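Local atomic coordinates of tRNA (Adenine(22)-N(1))-methyltransferase (Mycoplasma capricolum subsp. capricolum, PDB entry 6QE6), a protein that probably methylates N1 of adenine 22 in tRNA, and binds the cofactor product S-adenosyl-L-homocysteine. Residues 28-33 with 51-56. Residues are numbered along the deposited sequence; the frame is centred on the assembly and turned at random.
Sequences QVAKLI and IYLVQN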
loop_
_atom_site.group_PDB
_atom_site.type_symbol
_atom_site.label_atom_id
_atom_site.label_comp_id
_atom_site.label_asym_id
_atom_site.label_seq_id
_atom_site.Cartn_x
_atom_site.Cartn_y
_atom_site.Cartn_z
ATOM N N GLN A 28 -1.685 -6.142 9.612
ATOM C CA GLN A 28 -1.836 -6.875 8.360
ATOM C C GLN A 28 -0.554 -6.820 7.551
ATOM O O GLN A 28 -0.148 -7.828 6.969
ATOM C CB GLN A 28 -3.020 -6.342 7.555
ATOM C CG GLN A 28 -4.390 -6.512 8.246
ATOM C CD GLN A 28 -4.519 -7.842 8.961
ATOM O OE1 GLN A 28 -4.680 -7.895 10.185
ATOM N NE2 GLN A 28 -4.434 -8.923 8.211
ATOM N N VAL A 29 0.112 -5.660 7.533
ATOM C CA VAL A 29 1.427 -5.554 6.906
ATOM C C VAL A 29 2.449 -6.471 7.594
ATOM O O VAL A 29 3.285 -7.109 6.931
ATOM C CB VAL A 29 1.894 -4.086 6.910
ATOM C CG1 VAL A 29 3.358 -3.999 6.526
ATOM C CG2 VAL A 29 1.068 -3.271 5.961
ATOM N N ALA A 30 2.410 -6.550 8.928
ATOM C CA ALA A 30 3.435 -7.308 9.642
ATOM C C ALA A 30 3.319 -8.809 9.387
ATOM O O ALA A 30 4.339 -9.512 9.378
ATOM C CB ALA A 30 3.363 -7.006 11.139
ATOM N N LYS A 31 2.102 -9.319 9.160
ATOM C CA LYS A 31 1.948 -10.746 8.883
ATOM C C LYS A 31 2.681 -11.170 7.615
ATOM O O LYS A 31 3.110 -12.324 7.507
ATOM C CB LYS A 31 0.469 -11.114 8.775
ATOM C CG LYS A 31 -0.295 -10.856 10.042
ATOM C CD LYS A 31 -1.507 -11.745 10.141
ATOM C CE LYS A 31 -2.341 -11.287 11.287
ATOM N NZ LYS A 31 -2.637 -9.867 11.006
ATOM N N LEU A 32 2.837 -10.266 6.651
ATOM C CA LEU A 32 3.474 -10.596 5.382
ATOM C C LEU A 32 5.002 -10.601 5.448
ATOM O O LEU A 32 5.641 -10.921 4.438
ATOM C CB LEU A 32 3.012 -9.613 4.296
ATOM C CG LEU A 32 1.494 -9.520 4.118
ATOM C CD1 LEU A 32 1.036 -8.324 3.268
ATOM C CD2 LEU A 32 0.973 -10.838 3.550
ATOM N N ILE A 33 5.602 -10.244 6.581
ATOM C CA ILE A 33 7.044 -10.012 6.667
ATOM C C ILE A 33 7.654 -11.004 7.644
ATOM O O ILE A 33 7.335 -10.985 8.845
ATOM C CB ILE A 33 7.384 -8.582 7.109
ATOM C CG1 ILE A 33 6.834 -7.575 6.118
ATOM C CG2 ILE A 33 8.896 -8.432 7.253
ATOM C CD1 ILE A 33 7.270 -6.182 6.406
ATOM N N ILE A 51 9.730 -1.051 15.002
ATOM C CA ILE A 51 9.966 -1.583 16.342
ATOM C C ILE A 51 9.320 -2.955 16.495
ATOM O O ILE A 51 9.966 -3.917 16.919
ATOM C CB ILE A 51 9.463 -0.586 17.404
ATOM C CG1 ILE A 51 10.412 0.612 17.496
ATOM C CG2 ILE A 51 9.293 -1.258 18.765
ATOM C CD1 ILE A 51 9.775 1.832 18.099
ATOM N N TYR A 52 8.039 -3.073 16.137
ATOM C CA TYR A 52 7.360 -4.366 16.220
ATOM C C TYR A 52 8.106 -5.445 15.435
ATOM O O TYR A 52 8.340 -6.551 15.945
ATOM C CB TYR A 52 5.926 -4.241 15.704
ATOM C CG TYR A 52 5.163 -5.541 15.735
ATOM C CD1 TYR A 52 4.377 -5.866 16.840
ATOM C CD2 TYR A 52 5.228 -6.453 14.670
ATOM C CE1 TYR A 52 3.667 -7.056 16.905
ATOM C CE2 TYR A 52 4.519 -7.666 14.720
ATOM C CZ TYR A 52 3.733 -7.954 15.850
ATOM O OH TYR A 52 3.008 -9.124 15.947
ATOM N N LEU A 53 8.471 -5.140 14.178
ATOM C CA LEU A 53 9.108 -6.128 13.310
ATOM C C LEU A 53 10.448 -6.590 13.874
ATOM O O LEU A 53 10.782 -7.779 13.811
ATOM C CB LEU A 53 9.296 -5.553 11.907
ATOM C CG LEU A 53 8.045 -5.325 11.060
ATOM C CD1 LEU A 53 8.429 -4.564 9.822
ATOM C CD2 LEU A 53 7.400 -6.648 10.695
ATOM N N VAL A 54 11.228 -5.664 14.427
ATOM C CA VAL A 54 12.499 -6.060 15.023
ATOM C C VAL A 54 12.267 -6.864 16.302
ATOM O O VAL A 54 12.902 -7.900 16.520
ATOM C CB VAL A 54 13.376 -4.822 15.268
ATOM C CG1 VAL A 54 14.478 -5.139 16.278
ATOM C CG2 VAL A 54 13.971 -4.357 13.945
ATOM N N GLN A 55 11.333 -6.422 17.148
ATOM C CA GLN A 55 11.057 -7.144 18.389
ATOM C C GLN A 55 10.626 -8.582 18.129
ATOM O O GLN A 55 10.959 -9.474 18.908
ATOM C CB GLN A 55 9.988 -6.414 19.202
ATOM C CG GLN A 55 10.512 -5.164 19.890
ATOM C CD GLN A 55 9.473 -4.474 20.748
ATOM O OE1 GLN A 55 8.299 -4.387 20.377
ATOM N NE2 GLN A 55 9.906 -3.955 21.894
ATOM N N ASN A 56 9.903 -8.836 17.045
ATOM C CA ASN A 56 9.421 -10.181 16.764
ATOM C C ASN A 56 10.312 -10.937 15.786
ATOM O O ASN A 56 9.919 -11.998 15.292
ATOM C CB ASN A 56 7.982 -10.125 16.262
ATOM C CG ASN A 56 6.999 -9.808 17.382
ATOM O OD1 ASN A 56 6.225 -10.667 17.811
ATOM N ND2 ASN A 56 7.040 -8.574 17.873
#
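In the Rossmann-like methyltransferase fold of this protein, helices 24-31 and 48-55 pack beside each other on one side of the sheet, and A30 near the end of helix 24-31 and I33 in the loop just after it meet Y52 and L53 of helix 48-55. The contact packs the helix that precedes strand 36-42 against the one that follows it. A30 faces L53, their CA atoms 6.9 Å apart, and its lone methyl suits a place where a larger neighbour reaches across. A30 CB touches L53 CD2 at 4.1 Å and approaches the Y52 ring obliquely, with CE2 of Y52 3.8 Å from A30 CB. L53 uses both of its branches: CD2 lies against CB of A30 and CB of I33, while CD1 meets CD1 of I33 at 4.0 Å. The I33 and L53 side chains cross at about a right angle. With CG1 anti to the carbonyl carbon (chi1 -61°), I33 carries its longer branch, CG1-CD1, to CD1 of L53. The branched apolar side chains of V29 and I33 suit the buried side facing the sheet, where both touch T111 and I135. No hydrogen bond links the two segments; K58, however, donates through NZ to the carbonyl oxygens of A30 and I33 while the side chain of L53 also touches K58. Tyrosine suits the more open margin: its ring carbons CD2 and CE2 give A30 an apolar surface, and M21 and L22 also touch this side chain. N56, just past the helix end, sets ND2 3.7 Å above one face of that ring, over its centre, and donates from the same nitrogen to Y52 O at 3.1 Å.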